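Local coordinates for uncharacterized protein (Parabacteroides merdae, PDB 4R7F) that is of unknown function but carries a domain related to the first domain of type 9 secretion system plug proteins and is built largely of immunoglobulin-like beta-sandwiches, at residues V57-A62 / F110-N115; S67-I72 / G384-R389. All blocks are in the same frame, centred on the assembly; numbering follows the deposited sequence.

Contact 1 of 2, residues V57-A62 / F110-N115; sequences VVHCNA and FKVSGN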
loop_
_atom_site.group_PDB
_atom_site.type_symbol
_atom_site.label_atom_id
_atom_site.label_comp_id
_atom_site.label_asym_id
_atom_site.label_seq_id
_atom_site.Cartn_x
_atom_site.Cartn_y
_atom_site.Cartn_z
ATOM N N VAL A 57 -13.069 26.320 -16.344
ATOM C CA VAL A 57 -11.777 25.707 -16.134
ATOM C C VAL A 57 -10.728 26.810 -15.985
ATOM O O VAL A 57 -10.592 27.689 -16.851
ATOM C CB VAL A 57 -11.454 24.764 -17.303
ATOM C CG1 VAL A 57 -10.145 24.036 -17.089
ATOM C CG2 VAL A 57 -12.577 23.753 -17.453
ATOM N N VAL A 58 -9.998 26.774 -14.868
ATOM C CA VAL A 58 -8.922 27.734 -14.620
ATOM C C VAL A 58 -7.607 26.991 -14.590
ATOM O O VAL A 58 -7.426 26.045 -13.820
ATOM C CB VAL A 58 -9.085 28.498 -13.300
ATOM C CG1 VAL A 58 -7.893 29.401 -13.078
ATOM C CG2 VAL A 58 -10.365 29.335 -13.287
ATOM N N HIS A 59 -6.685 27.406 -15.447
ATOM C CA HIS A 59 -5.382 26.816 -15.427
ATOM C C HIS A 59 -4.494 27.581 -14.433
ATOM O O HIS A 59 -4.431 28.820 -14.484
ATOM C CB HIS A 59 -4.739 26.807 -16.802
ATOM C CG HIS A 59 -3.452 26.051 -16.822
ATOM N ND1 HIS A 59 -2.231 26.652 -16.605
ATOM C CD2 HIS A 59 -3.202 24.726 -16.938
ATOM C CE1 HIS A 59 -1.281 25.738 -16.654
ATOM N NE2 HIS A 59 -1.847 24.557 -16.824
ATOM N N CYS A 60 -3.787 26.823 -13.570
ATOM C CA CYS A 60 -2.964 27.388 -12.517
ATOM C C CYS A 60 -1.517 26.977 -12.597
ATOM O O CYS A 60 -1.152 25.936 -13.112
ATOM C CB CYS A 60 -3.508 26.986 -11.135
ATOM S SG CYS A 60 -5.219 27.478 -10.844
ATOM N N ASN A 61 -0.679 27.808 -12.026
ATOM C CA ASN A 61 0.724 27.467 -11.876
ATOM C C ASN A 61 0.973 26.571 -10.670
ATOM O O ASN A 61 0.033 26.184 -9.981
ATOM C CB ASN A 61 1.546 28.758 -11.906
ATOM C CG ASN A 61 1.749 29.244 -13.345
ATOM O OD1 ASN A 61 1.719 28.438 -14.304
ATOM N ND2 ASN A 61 1.910 30.535 -13.515
ATOM N N ALA A 62 2.228 26.198 -10.446
ATOM C CA ALA A 62 2.576 25.229 -9.429
ATOM C C ALA A 62 2.031 25.594 -8.053
ATOM O O ALA A 62 1.579 24.720 -7.323
ATOM C CB ALA A 62 4.076 25.065 -9.365
ATOM N N PHE A 110 -8.180 18.621 -22.156
ATOM C CA PHE A 110 -7.083 19.490 -21.768
ATOM C C PHE A 110 -5.951 19.378 -22.771
ATOM O O PHE A 110 -5.684 18.305 -23.290
ATOM C CB PHE A 110 -6.567 19.103 -20.383
ATOM C CG PHE A 110 -7.639 19.058 -19.334
ATOM C CD1 PHE A 110 -8.247 20.209 -18.915
ATOM C CD2 PHE A 110 -8.033 17.856 -18.776
ATOM C CE1 PHE A 110 -9.244 20.172 -17.966
ATOM C CE2 PHE A 110 -9.005 17.815 -17.810
ATOM C CZ PHE A 110 -9.621 18.977 -17.413
ATOM N N LYS A 111 -5.280 20.492 -23.016
ATOM C CA LYS A 111 -4.195 20.529 -23.954
ATOM C C LYS A 111 -2.838 20.516 -23.290
ATOM O O LYS A 111 -1.867 20.256 -23.966
ATOM C CB LYS A 111 -4.292 21.789 -24.804
ATOM C CG LYS A 111 -5.433 21.769 -25.788
ATOM C CD LYS A 111 -5.515 23.091 -26.510
ATOM C CE LYS A 111 -6.573 23.003 -27.590
ATOM N NZ LYS A 111 -6.822 24.346 -28.155
ATOM N N VAL A 112 -2.749 20.847 -21.998
ATOM C CA VAL A 112 -1.439 20.949 -21.327
ATOM C C VAL A 112 -1.534 20.364 -19.932
ATOM O O VAL A 112 -2.615 20.200 -19.375
ATOM C CB VAL A 112 -0.906 22.404 -21.201
ATOM C CG1 VAL A 112 -0.563 23.009 -22.576
ATOM C CG2 VAL A 112 -1.903 23.274 -20.448
ATOM N N SER A 113 -0.382 20.072 -19.358
ATOM C CA SER A 113 -0.349 19.566 -18.023
ATOM C C SER A 113 -0.477 20.724 -17.043
ATOM O O SER A 113 -0.483 21.888 -17.433
ATOM C CB SER A 113 0.961 18.811 -17.809
ATOM O OG SER A 113 2.045 19.700 -17.764
ATOM N N GLY A 114 -0.521 20.400 -15.765
ATOM C CA GLY A 114 -0.472 21.424 -14.718
ATOM C C GLY A 114 -1.629 21.318 -13.751
ATOM O O GLY A 114 -2.344 20.290 -13.698
ATOM N N ASN A 115 -1.814 22.397 -12.998
ATOM C CA ASN A 115 -2.847 22.469 -11.986
ATOM C C ASN A 115 -4.139 23.072 -12.573
ATOM O O ASN A 115 -4.085 24.113 -13.238
ATOM C CB ASN A 115 -2.336 23.317 -10.842
ATOM C CG ASN A 115 -1.299 22.601 -9.997
ATOM O OD1 ASN A 115 -1.202 21.375 -10.022
ATOM N ND2 ASN A 115 -0.490 23.373 -9.267
HETATM O O HOH W 1 0.863 24.079 -13.065
#
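C60 and N115 form an antiparallel hydrogen-bonded pair, and the C60 N to N115 O bond, 2.7 Å long, is the shortest across the contact. The other half of the pair is opened by a water: it donates to C60 O and accepts from N115 N, so the two strands begin to splay where strand 53-60 ends. N115 then reaches past the end of its partner strand with its side chain. Its CG lies beside the backbone N (chi1 -74°), which carries ND2 to N61 O at 2.9 Å; the donor sits above that carbonyl plane, about 40° out of it, and A62 O lies 3.1 Å from the same ND2. The opposite end of the amide, OD1, takes hydrogen bonds from outside, with Y379 OH and S136 OG, so both ends of this buried group are tied and its rotation is fixed.

H59 makes the second polar link. NE2 gives a nearly straight bond to S113 O at 3.1 Å, the acceptor lying close to the ring plane, while ND1 is bonded to S67 OG. With both nitrogens engaged the imidazole is pinned, and N115 O sits over one of its faces, toward the rim. V112 CG2 comes to 3.8 Å from NE2, its side chain crossing the H59 side chain at about a right angle. Farther along, V57 CG1 meets the edge of the F110 ring at CE1, a looser apolar touch at 4.1 Å.

The contact joins strand 53-60 to the start of 114-122 within one mixed sheet. G114 is backbone-bonded to V137 of strand 129-138 on the far side of 114-122, V57 packs on M75 of strand 75-76, and A62 rests against K182 and F184 of strand 181-187.

Contact 2 of 2, residues S67-I72 / G384-R389; sequences SQLSPI and GARYDR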
loop_
_atom_site.group_PDB
_atom_site.type_symbol
_atom_site.label_atom_id
_atom_site.label_comp_id
_atom_site.label_asym_id
_atom_site.label_seq_id
_atom_site.Cartn_x
_atom_site.Cartn_y
_atom_site.Cartn_z
ATOM N N SER A 67 -2.453 30.830 -13.929
ATOM C CA SER A 67 -1.371 31.032 -14.874
ATOM C C SER A 67 -1.786 32.147 -15.851
ATOM O O SER A 67 -2.923 32.608 -15.829
ATOM C CB SER A 67 -1.043 29.730 -15.607
ATOM O OG SER A 67 -1.986 29.466 -16.616
ATOM N N GLN A 68 -0.863 32.560 -16.706
ATOM C CA GLN A 68 -1.168 33.544 -17.742
ATOM C C GLN A 68 -1.798 32.916 -19.009
ATOM O O GLN A 68 -2.026 33.600 -19.987
ATOM C CB GLN A 68 0.104 34.324 -18.091
ATOM C CG GLN A 68 1.080 33.530 -18.937
ATOM C CD GLN A 68 2.402 34.247 -19.132
ATOM O OE1 GLN A 68 2.492 35.250 -19.857
ATOM N NE2 GLN A 68 3.445 33.732 -18.495
ATOM N N LEU A 69 -2.098 31.626 -19.000
ATOM C CA LEU A 69 -2.604 30.985 -20.195
ATOM C C LEU A 69 -4.039 31.389 -20.416
ATOM O O LEU A 69 -4.763 31.599 -19.446
ATOM C CB LEU A 69 -2.538 29.460 -20.107
ATOM C CG LEU A 69 -1.185 28.805 -19.933
ATOM C CD1 LEU A 69 -1.379 27.321 -20.083
ATOM C CD2 LEU A 69 -0.236 29.299 -21.009
ATOM N N SER A 70 -4.427 31.498 -21.696
ATOM C CA SER A 70 -5.819 31.730 -22.096
ATOM C C SER A 70 -6.476 30.377 -22.377
ATOM O O SER A 70 -5.793 29.428 -22.736
ATOM C CB SER A 70 -5.898 32.615 -23.350
ATOM O OG SER A 70 -5.184 33.833 -23.196
ATOM N N PRO A 71 -7.809 30.278 -22.215
ATOM C CA PRO A 71 -8.487 28.998 -22.400
ATOM C C PRO A 71 -8.127 28.213 -23.645
ATOM O O PRO A 71 -8.043 26.981 -23.584
ATOM C CB PRO A 71 -9.959 29.391 -22.450
ATOM C CG PRO A 71 -10.046 30.591 -21.581
ATOM C CD PRO A 71 -8.762 31.338 -21.819
ATOM N N ILE A 72 -7.905 28.887 -24.766
ATOM C CA ILE A 72 -7.601 28.143 -26.014
ATOM C C ILE A 72 -6.239 27.433 -25.919
ATOM O O ILE A 72 -6.049 26.365 -26.507
ATOM C CB ILE A 72 -7.745 29.013 -27.307
ATOM C CG1 ILE A 72 -7.900 28.113 -28.559
ATOM C CG2 ILE A 72 -6.622 30.049 -27.446
ATOM C CD1 ILE A 72 -9.120 27.190 -28.529
ATOM N N GLY A 384 11.602 31.559 -20.180
ATOM C CA GLY A 384 10.765 31.807 -21.348
ATOM C C GLY A 384 9.486 30.985 -21.475
ATOM O O GLY A 384 8.641 31.328 -22.294
ATOM N N ALA A 385 9.312 29.909 -20.695
ATOM C CA ALA A 385 8.059 29.119 -20.773
ATOM C C ALA A 385 6.957 29.920 -20.120
ATOM O O ALA A 385 7.230 30.718 -19.219
ATOM C CB ALA A 385 8.205 27.762 -20.090
ATOM N N ARG A 386 5.722 29.739 -20.563
ATOM C CA ARG A 386 4.648 30.629 -20.124
ATOM C C ARG A 386 3.879 30.095 -18.912
ATOM O O ARG A 386 3.009 30.790 -18.366
ATOM C CB ARG A 386 3.695 30.897 -21.291
ATOM C CG ARG A 386 4.356 31.564 -22.488
ATOM C CD ARG A 386 3.448 31.632 -23.720
ATOM N NE ARG A 386 2.017 31.886 -23.454
ATOM C CZ ARG A 386 1.518 33.038 -23.008
ATOM N NH1 ARG A 386 2.324 34.042 -22.708
ATOM N NH2 ARG A 386 0.205 33.195 -22.835
ATOM N N TYR A 387 4.179 28.859 -18.502
ATOM C CA TYR A 387 3.389 28.154 -17.480
ATOM C C TYR A 387 4.155 26.972 -16.890
ATOM O O TYR A 387 5.152 26.511 -17.455
ATOM C CB TYR A 387 2.039 27.685 -18.030
ATOM C CG TYR A 387 2.122 26.483 -18.930
ATOM C CD1 TYR A 387 2.621 26.595 -20.235
ATOM C CD2 TYR A 387 1.755 25.220 -18.472
ATOM C CE1 TYR A 387 2.747 25.476 -21.063
ATOM C CE2 TYR A 387 1.859 24.094 -19.299
ATOM C CZ TYR A 387 2.347 24.228 -20.592
ATOM O OH TYR A 387 2.435 23.127 -21.418
ATOM N N ASP A 388 3.688 26.524 -15.728
ATOM C CA ASP A 388 4.282 25.421 -15.006
ATOM C C ASP A 388 3.660 24.106 -15.472
ATOM O O ASP A 388 2.475 23.837 -15.217
ATOM C CB ASP A 388 4.022 25.553 -13.513
ATOM C CG ASP A 388 4.855 26.636 -12.847
ATOM O OD1 ASP A 388 5.971 26.923 -13.301
ATOM O OD2 ASP A 388 4.395 27.185 -11.823
ATOM N N ARG A 389 4.481 23.286 -16.126
ATOM C CA ARG A 389 4.120 21.905 -16.446
ATOM C C ARG A 389 4.336 21.021 -15.256
ATOM O O ARG A 389 5.265 21.239 -14.467
ATOM C CB ARG A 389 4.963 21.385 -17.601
ATOM C CG ARG A 389 4.659 22.089 -18.912
ATOM C CD ARG A 389 5.789 21.917 -19.906
ATOM N NE ARG A 389 5.883 20.532 -20.371
ATOM C CZ ARG A 389 6.886 20.073 -21.118
ATOM N NH1 ARG A 389 7.893 20.865 -21.428
ATOM N NH2 ARG A 389 6.910 18.818 -21.536
HETATM O O HOH W 2 1.837 31.626 -16.035
#
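Q68 and R386 supply the polar side of this contact, L69 and Y387 the apolar one. Q68 NE2 donates to R386 O at 3.0 Å, a bent bond (133° at the hydrogen) with the acceptor tilted well off the amide plane. A water reinforces it, accepting from Q68 N and donating to R386 O, so that carbonyl takes one bond from the side chain and a second from the solvent molecule bridging to the backbone of the same glutamine. At the other end of the amide, OE1 comes to 3.1 Å from R386 NH1.

The Q68 and R386 side chains also pack against each other. They cross at about a right angle, with amide and guanidinium planes 58° apart, and Q68 CG lies over one guanidinium face. A bend at chi3 (37°) folds the arginine back over the glutamine, and NE is held there by a salt bridge to E73, just beyond the segment.

The apolar contact is a CH-pi interaction: L69 CD1 stands over one face of the Y387 ring, 4.1 Å from its centroid and displaced toward the rim near CG. The leucine's other methyl, CD2, reaches Y387 CD1 at 4.0 Å, so both branches lie on the same side of the ring, CD1 above CG and CD2 just beyond the rim. Y387 also meets the H59 ring at a steep angle. Beside it, S67 CB approaches Y387 CB more loosely, at 4.4 Å.

Within 67-72, L69 N donates to S67 OG at 3.2 Å, closing an ST turn; this hydroxyl is the one that holds H59. The whole is a loop-to-loop contact, in which this turn ahead of the short, weakly bonded helix 71-74 meets the connection between strands 373-380 and 389-397.

How the contacts relate
Contacts 1 and 2 lie side by side on the same side of the chain's centre, their own centres about 8 Å apart. Along the chain their segments alternate, in the order 57-62, 67-72, 110-115, 384-389. Three of the four belong to the region resembling the first plug-protein domain; the last comes from near the C-terminus. Contact 1 is thus an internal sheet pairing, whereas contact 2 brings a loop distant in sequence against the turn that follows strand 53-60. Direct links join them: D388 OD2 is hydrogen-bonded to A62 N, K111 NZ to I72 O, and V112 packs on Y387. Contact 2, with the D388 and Y387 links, ties the C-terminal part to the N-terminal domain; contact 1 supplies the sheet end they meet.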